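Local coordinates for exopolyphosphatase-related protein (Archaeoglobus fulgidus, PDB 3LLV) that is of uncertain function but carries an N-terminal Rossmann-type NAD(P)-binding domain of the TrkA-N (RCK) family, and as a whole may bind nucleic acid, at residues Arg23-Ala27 against Ala28-Val32; Phe83-Lys86 against Ile87-Leu91; Val127-Ala130 against Phe131-Lys134. All blocks are in the same frame, centred on the assembly; numbering follows the deposited sequence.

Contact 1 (Arg23-Ala27 against Ala28-Val32); sequences RELTA and AGKKV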
loop_
_atom_site.group_PDB
_atom_site.type_symbol
_atom_site.label_atom_id
_atom_site.label_comp_id
_atom_site.label_asym_id
_atom_site.label_seq_id
_atom_site.Cartn_x
_atom_site.Cartn_y
_atom_site.Cartn_z
ATOM N N ARG A 23 -1.240 -9.248 -7.095
ATOM C CA ARG A 23 -1.044 -10.206 -8.189
ATOM C C ARG A 23 0.274 -10.122 -8.823
ATOM O O ARG A 23 0.928 -11.093 -9.052
ATOM C CB ARG A 23 -2.017 -9.944 -9.300
ATOM C CG ARG A 23 -3.335 -10.432 -9.061
ATOM C CD ARG A 23 -4.138 -10.350 -10.311
ATOM N NE ARG A 23 -3.584 -11.067 -11.428
ATOM C CZ ARG A 23 -4.007 -10.930 -12.687
ATOM N NH1 ARG A 23 -3.475 -11.627 -13.651
ATOM N NH2 ARG A 23 -4.955 -10.085 -12.994
ATOM N N GLU A 24 0.650 -8.914 -9.169
ATOM C CA GLU A 24 1.866 -8.720 -9.924
ATOM C C GLU A 24 3.120 -9.088 -9.137
ATOM O O GLU A 24 4.048 -9.668 -9.696
ATOM C CB GLU A 24 1.951 -7.286 -10.440
ATOM C CG GLU A 24 2.984 -7.099 -11.542
ATOM C CD GLU A 24 2.924 -5.728 -12.178
ATOM O OE1 GLU A 24 3.919 -5.326 -12.828
ATOM O OE2 GLU A 24 1.886 -5.049 -12.012
ATOM N N LEU A 25 3.150 -8.747 -7.849
ATOM C CA LEU A 25 4.287 -9.092 -7.000
ATOM C C LEU A 25 4.396 -10.596 -6.761
ATOM O O LEU A 25 5.492 -11.158 -6.772
ATOM C CB LEU A 25 4.226 -8.317 -5.678
ATOM C CG LEU A 25 4.505 -6.813 -5.813
ATOM C CD1 LEU A 25 4.053 -6.059 -4.562
ATOM C CD2 LEU A 25 5.962 -6.535 -6.107
ATOM N N THR A 26 3.256 -11.244 -6.565
ATOM C CA THR A 26 3.216 -12.699 -6.464
ATOM C C THR A 26 3.791 -13.366 -7.722
ATOM O O THR A 26 4.583 -14.312 -7.612
ATOM C CB THR A 26 1.791 -13.200 -6.133
ATOM O OG1 THR A 26 1.346 -12.556 -4.926
ATOM C CG2 THR A 26 1.761 -14.728 -5.957
ATOM N N ALA A 27 3.431 -12.849 -8.902
ATOM C CA ALA A 27 3.904 -13.425 -10.173
ATOM C C ALA A 27 5.419 -13.271 -10.340
ATOM O O ALA A 27 6.065 -14.099 -10.983
ATOM C CB ALA A 27 3.164 -12.794 -11.368
ATOM N N ALA A 28 5.963 -12.197 -9.770
ATOM C CA ALA A 28 7.404 -11.966 -9.720
ATOM C C ALA A 28 8.069 -12.836 -8.650
ATOM O O ALA A 28 9.295 -12.808 -8.487
ATOM C CB ALA A 28 7.703 -10.471 -9.483
ATOM N N GLY A 29 7.250 -13.606 -7.932
ATOM C CA GLY A 29 7.728 -14.579 -6.949
ATOM C C GLY A 29 8.079 -13.987 -5.597
ATOM O O GLY A 29 9.057 -14.409 -4.968
ATOM N N LYS A 30 7.287 -13.011 -5.152
ATOM C CA LYS A 30 7.503 -12.336 -3.866
ATOM C C LYS A 30 6.447 -12.793 -2.864
ATOM O O LYS A 30 5.351 -13.204 -3.261
ATOM C CB LYS A 30 7.417 -10.803 -4.023
ATOM C CG LYS A 30 8.211 -10.204 -5.194
ATOM C CD LYS A 30 9.721 -10.329 -5.017
ATOM C CE LYS A 30 10.466 -9.808 -6.240
ATOM N NZ LYS A 30 11.917 -10.160 -6.209
ATOM N N LYS A 31 6.781 -12.720 -1.576
ATOM C CA LYS A 31 5.832 -13.008 -0.500
ATOM C C LYS A 31 5.106 -11.723 -0.106
ATOM O O LYS A 31 5.736 -10.771 0.361
ATOM C CB LYS A 31 6.556 -13.603 0.723
ATOM N N VAL A 32 3.786 -11.706 -0.299
ATOM C CA VAL A 32 2.973 -10.500 -0.079
ATOM C C VAL A 32 1.864 -10.775 0.920
ATOM O O VAL A 32 1.221 -11.821 0.869
ATOM C CB VAL A 32 2.293 -10.000 -1.399
ATOM C CG1 VAL A 32 1.693 -8.608 -1.199
ATOM C CG2 VAL A 32 3.275 -10.018 -2.566
#

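Contact 2 (Phe83-Lys86 against Ile87-Leu91); sequences FNLK and ILKAL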
loop_
_atom_site.group_PDB
_atom_site.type_symbol
_atom_site.label_atom_id
_atom_site.label_comp_id
_atom_site.label_asym_id
_atom_site.label_seq_id
_atom_site.Cartn_x
_atom_site.Cartn_y
_atom_site.Cartn_z
ATOM N N PHE A 83 -7.331 8.958 5.157
ATOM C CA PHE A 83 -7.117 7.642 5.733
ATOM C C PHE A 83 -5.685 7.164 5.571
ATOM O O PHE A 83 -5.082 6.639 6.523
ATOM C CB PHE A 83 -8.114 6.605 5.172
ATOM C CG PHE A 83 -8.251 5.374 6.021
ATOM C CD1 PHE A 83 -8.588 5.474 7.377
ATOM C CD2 PHE A 83 -8.080 4.108 5.467
ATOM C CE1 PHE A 83 -8.718 4.336 8.157
ATOM C CE2 PHE A 83 -8.217 2.954 6.252
ATOM C CZ PHE A 83 -8.533 3.072 7.589
ATOM N N ASN A 84 -5.115 7.388 4.385
ATOM C CA ASN A 84 -3.736 6.983 4.119
ATOM C C ASN A 84 -2.746 7.716 5.034
ATOM O O ASN A 84 -1.745 7.148 5.441
ATOM C CB ASN A 84 -3.373 7.236 2.642
ATOM C CG ASN A 84 -3.992 6.217 1.706
ATOM O OD1 ASN A 84 -4.742 5.326 2.121
ATOM N ND2 ASN A 84 -3.696 6.361 0.419
ATOM N N LEU A 85 -3.047 8.970 5.377
ATOM C CA LEU A 85 -2.148 9.739 6.230
ATOM C C LEU A 85 -2.191 9.141 7.635
ATOM O O LEU A 85 -1.149 8.970 8.289
ATOM C CB LEU A 85 -2.523 11.237 6.214
ATOM C CG LEU A 85 -1.579 12.165 6.954
ATOM C CD1 LEU A 85 -0.190 12.177 6.270
ATOM C CD2 LEU A 85 -2.138 13.573 6.956
ATOM N N LYS A 86 -3.399 8.783 8.080
ATOM C CA LYS A 86 -3.565 8.132 9.376
ATOM C C LYS A 86 -2.829 6.800 9.418
ATOM O O LYS A 86 -2.189 6.467 10.442
ATOM C CB LYS A 86 -5.041 7.951 9.687
ATOM C CG LYS A 86 -5.715 9.217 10.156
ATOM C CD LYS A 86 -7.202 8.957 10.360
ATOM C CE LYS A 86 -7.829 9.973 11.299
ATOM N NZ LYS A 86 -7.659 11.370 10.813
ATOM N N ILE A 87 -2.889 6.058 8.311
ATOM C CA ILE A 87 -2.208 4.769 8.232
ATOM C C ILE A 87 -0.702 4.966 8.325
ATOM O O ILE A 87 -0.004 4.288 9.104
ATOM C CB ILE A 87 -2.547 4.041 6.911
ATOM C CG1 ILE A 87 -4.027 3.598 6.905
ATOM C CG2 ILE A 87 -1.575 2.907 6.666
ATOM C CD1 ILE A 87 -4.505 3.196 5.533
ATOM N N LEU A 88 -0.205 5.940 7.568
ATOM C CA LEU A 88 1.234 6.211 7.518
ATOM C C LEU A 88 1.729 6.639 8.915
ATOM O O LEU A 88 2.800 6.226 9.337
ATOM C CB LEU A 88 1.515 7.323 6.498
ATOM C CG LEU A 88 2.946 7.898 6.444
ATOM C CD1 LEU A 88 3.954 6.784 6.115
ATOM C CD2 LEU A 88 3.031 9.039 5.410
ATOM N N LYS A 89 0.953 7.469 9.614
ATOM C CA LYS A 89 1.367 7.928 10.942
ATOM C C LYS A 89 1.378 6.779 11.954
ATOM O O LYS A 89 2.282 6.722 12.789
ATOM C CB LYS A 89 0.448 9.055 11.406
ATOM C CG LYS A 89 0.770 10.381 10.676
ATOM C CD LYS A 89 -0.195 11.515 11.053
ATOM C CE LYS A 89 0.123 12.762 10.249
ATOM N NZ LYS A 89 -0.847 13.869 10.472
ATOM N N ALA A 90 0.374 5.895 11.884
ATOM C CA ALA A 90 0.323 4.688 12.735
ATOM C C ALA A 90 1.553 3.808 12.488
ATOM O O ALA A 90 2.245 3.376 13.434
ATOM C CB ALA A 90 -0.985 3.872 12.494
ATOM N N LEU A 91 1.821 3.553 11.210
ATOM C CA LEU A 91 2.976 2.784 10.806
ATOM C C LEU A 91 4.246 3.396 11.363
ATOM O O LEU A 91 5.033 2.702 12.000
ATOM C CB LEU A 91 3.052 2.682 9.266
ATOM C CG LEU A 91 4.242 1.871 8.753
ATOM C CD1 LEU A 91 4.210 0.402 9.227
ATOM C CD2 LEU A 91 4.329 1.943 7.208
#

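Contact 3 (Val127-Ala130 against Phe131-Lys134); sequences VKQA and FMDK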
loop_
_atom_site.group_PDB
_atom_site.type_symbol
_atom_site.label_atom_id
_atom_site.label_comp_id
_atom_site.label_asym_id
_atom_site.label_seq_id
_atom_site.Cartn_x
_atom_site.Cartn_y
_atom_site.Cartn_z
ATOM N N VAL A 127 -1.252 8.645 -13.719
ATOM C CA VAL A 127 -2.158 8.714 -14.871
ATOM C C VAL A 127 -1.445 9.396 -16.048
ATOM O O VAL A 127 -1.478 8.914 -17.185
ATOM C CB VAL A 127 -3.464 9.427 -14.498
ATOM C CG1 VAL A 127 -4.280 9.798 -15.754
ATOM C CG2 VAL A 127 -4.320 8.489 -13.596
ATOM N N LYS A 128 -0.789 10.527 -15.773
ATOM C CA LYS A 128 -0.040 11.219 -16.820
ATOM C C LYS A 128 0.962 10.256 -17.476
ATOM O O LYS A 128 1.011 10.171 -18.691
ATOM C CB LYS A 128 0.682 12.425 -16.225
ATOM C CG LYS A 128 1.604 13.201 -17.178
ATOM C CD LYS A 128 2.382 14.275 -16.405
ATOM C CE LYS A 128 3.573 13.690 -15.648
ATOM N NZ LYS A 128 4.135 14.648 -14.691
ATOM N N GLN A 129 1.746 9.526 -16.676
ATOM C CA GLN A 129 2.772 8.654 -17.246
ATOM C C GLN A 129 2.161 7.534 -18.081
ATOM O O GLN A 129 2.698 7.163 -19.123
ATOM C CB GLN A 129 3.735 8.099 -16.173
ATOM C CG GLN A 129 5.015 8.947 -16.052
ATOM C CD GLN A 129 5.668 9.253 -17.420
ATOM O OE1 GLN A 129 5.921 8.344 -18.230
ATOM N NE2 GLN A 129 5.901 10.539 -17.690
ATOM N N ALA A 130 1.009 7.034 -17.645
ATOM C CA ALA A 130 0.298 6.005 -18.402
ATOM C C ALA A 130 -0.133 6.516 -19.782
ATOM O O ALA A 130 0.073 5.828 -20.802
ATOM C CB ALA A 130 -0.895 5.443 -17.591
ATOM N N PHE A 131 -0.715 7.718 -19.813
ATOM C CA PHE A 131 -1.028 8.398 -21.085
ATOM C C PHE A 131 0.218 8.560 -21.936
ATOM O O PHE A 131 0.204 8.232 -23.138
ATOM C CB PHE A 131 -1.674 9.766 -20.842
ATOM C CG PHE A 131 -3.190 9.726 -20.690
ATOM C CD1 PHE A 131 -4.024 9.951 -21.786
ATOM C CD2 PHE A 131 -3.781 9.477 -19.456
ATOM C CE1 PHE A 131 -5.430 9.926 -21.653
ATOM C CE2 PHE A 131 -5.193 9.439 -19.330
ATOM C CZ PHE A 131 -6.007 9.682 -20.435
HETATM N N MSE A 132 1.299 9.064 -21.331
HETATM C CA MSE A 132 2.538 9.284 -22.082
HETATM C C MSE A 132 3.093 8.001 -22.689
HETATM O O MSE A 132 3.552 8.016 -23.830
HETATM C CB MSE A 132 3.605 9.974 -21.226
HETATM C CG MSE A 132 3.236 11.379 -20.839
HETATM SE SE MSE A 132 3.021 12.612 -22.374
HETATM C CE MSE A 132 4.838 12.594 -23.127
ATOM N N ASP A 133 3.060 6.907 -21.923
ATOM C CA ASP A 133 3.567 5.626 -22.400
ATOM C C ASP A 133 2.795 5.158 -23.631
ATOM O O ASP A 133 3.391 4.668 -24.602
ATOM C CB ASP A 133 3.489 4.546 -21.314
ATOM C CG ASP A 133 4.506 4.742 -20.191
ATOM O OD1 ASP A 133 5.454 5.555 -20.319
ATOM O OD2 ASP A 133 4.342 4.063 -19.157
ATOM N N LYS A 134 1.472 5.291 -23.583
ATOM C CA LYS A 134 0.629 4.966 -24.739
ATOM C C LYS A 134 0.897 5.886 -25.953
ATOM O O LYS A 134 1.025 5.401 -27.089
ATOM C CB LYS A 134 -0.851 4.915 -24.329
ATOM C CG LYS A 134 -1.155 3.727 -23.413
ATOM C CD LYS A 134 -2.618 3.637 -22.983
ATOM C CE LYS A 134 -2.956 2.238 -22.423
ATOM N NZ LYS A 134 -2.330 1.976 -21.089
HETATM O O HOH W 1 0.416 2.848 -20.556
#

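Contact 1 (Arg23-Ala27 against Ala28-Val32)
Leu25 and Thr26 meet Gly29, Lys30 and Val32 in a local helix-ending contact, a Schellman motif that closes helix 16-27 and turns the chain into strand 32-36 of the Rossmann fold. Ala28 N still makes a helical bond to Glu24 O at 3.2 Å. At Gly29 the backbone swings to positive phi (81°), a conformation that favours glycine, and two bonds return into the last turn. The outer one, from Lys30 N to Leu25 O at 3.0 Å, is the i+5 to i bond of the motif; the inner, i+3 to i bond, from Gly29 N to Thr26 O at 2.8 Å, reaches its acceptor from above the carbonyl plane, 64° out of it. Leu25 O is also bordered by the aliphatic root of Lys30, whose CG comes within 3.3 Å of it, while the bend at chi2 takes the rest of that chain off the helix end. Past the motif, buried Val32 at the start of strand 32-36 points back toward the helix. Tyr9 and Val11 of strand 9-12 continue this packing, touching Leu25 and Val32 respectively. The Thr26 hydroxyl is hydrogen-bonded to Val22 O, one turn earlier; its chi1 of -56° sets OG1 beside the backbone N. Val32 CG2 serves both helix residues, lying 3.7 Å from Leu25 CB and 4.0 Å from Thr26 OG1.

Contact 2 (Phe83-Lys86 against Ile87-Leu91)
The Phe83 ring has Ile87 over one face, one turn further along helix 81-94, the helix of the beta-alpha-beta unit that links strands 73-76 and 99-103 of the Rossmann fold. Ile87 CG1 stands 4.2 Å above the plane of the Phe83 ring, offset toward the rim, and the terminal methyl lies on the same side of the ring, just outside its CD2-CE2 edge, with Ile87 CD1 3.7 Å from Phe83 CD2. Phe83 turns its ring to this place with chi1 at -161°, CG lying opposite the backbone N; beyond the helix it touches Thr58. The other flat group, the Asn84 amide, runs side by side with Ile87, its OD1 4.0 Å from Ile87 CD1. On the opposite end of that amide, ND2 is hydrogen-bonded to Arg102 O and Gly78 O, so a carbonyl of strand 99-103 and one of the loop after strand 73-76 hold a buried donor and restrict the amide's rotation. Ile87, Leu88 and Leu91 face strand 73-76 through Ile76 and Val74, and Tyr63 of helix 60-65 also touches Ile87. Phe112 of helix 109-114 touches Asn84, Leu85 and Leu88. Four successive i to i+4 backbone bonds run through the contact, including Ile87 N to Phe83 O at 2.9 Å. Toward the exposed side the chemistry changes: Lys89 CB and CG run past Leu85 O, and the far end of the extended chain, CE and NZ, lies across the Leu85 isobutyl group. The ammonium rests beside the Leu85 branch: Lys89 CE comes to 3.8 Å from Leu85 CG, and Lys89 NZ lies 3.8 Å from Leu85 CD2.

Contact 3 (Val127-Ala130 against Phe131-Lys134)
Val127 and Phe131 form the tighter side of this one-turn contact on helix 123-137, the last helix of this N-terminal fragment, which extends beyond the last strand of the Rossmann sheet. Their side chains lie alongside each other and point the same way, Val127 CG1 reaching Phe131 CE2 at 3.7 Å. The same ring turns an edge to the backbone: Val127 O lies in the ring plane, 3.3 Å from Phe131 CD2. That carbonyl also accepts the hydrogen bond of Phe131 N, which is almost straight at 175°. One oxygen thus meets both the amide and the aromatic rim of the same residue.

The polar side is looser. Gln129, bent at chi2, brings OE1 to 3.5 Å from Asp133 OD1, with amide and carboxylate planes 65° apart. Selenomethionine Met132 keeps CG 3.3 Å from Lys128 O, while its bends at chi2 and chi3 lead the selenium end away. Ala130 O takes two donors, Lys134 N one turn later and a water. That water is 2.9 Å from Lys134 NZ, whose chain folds back at chi4 to meet it. The ammonium is therefore linked to the helix backbone through solvent, and its charge would probably polarise the bridging water toward stronger donation to Ala130 O.

Overall arrangement
Contact 2 is the buried one, set in the helix between strands 73-76 and 99-103, whereas contacts 1 and 3 are surface contacts. Contacts 1 and 2 lie on opposite sides of the chain's centre, with centres 24 Å apart, and none of the three touches another. Each belongs to a different helix: 23-32 ends one and leads into a strand, 83-91 lies within a helix packed between its neighbours, and 127-134 follows the edge strand 119-122 out of the domain body. Chemistry tracks place: backbone capping with a single buried valine in contact 1, aromatic and aliphatic packing in contact 2, and an exposed apolar pair beside polar side chains, one joined to the backbone through water, in contact 3.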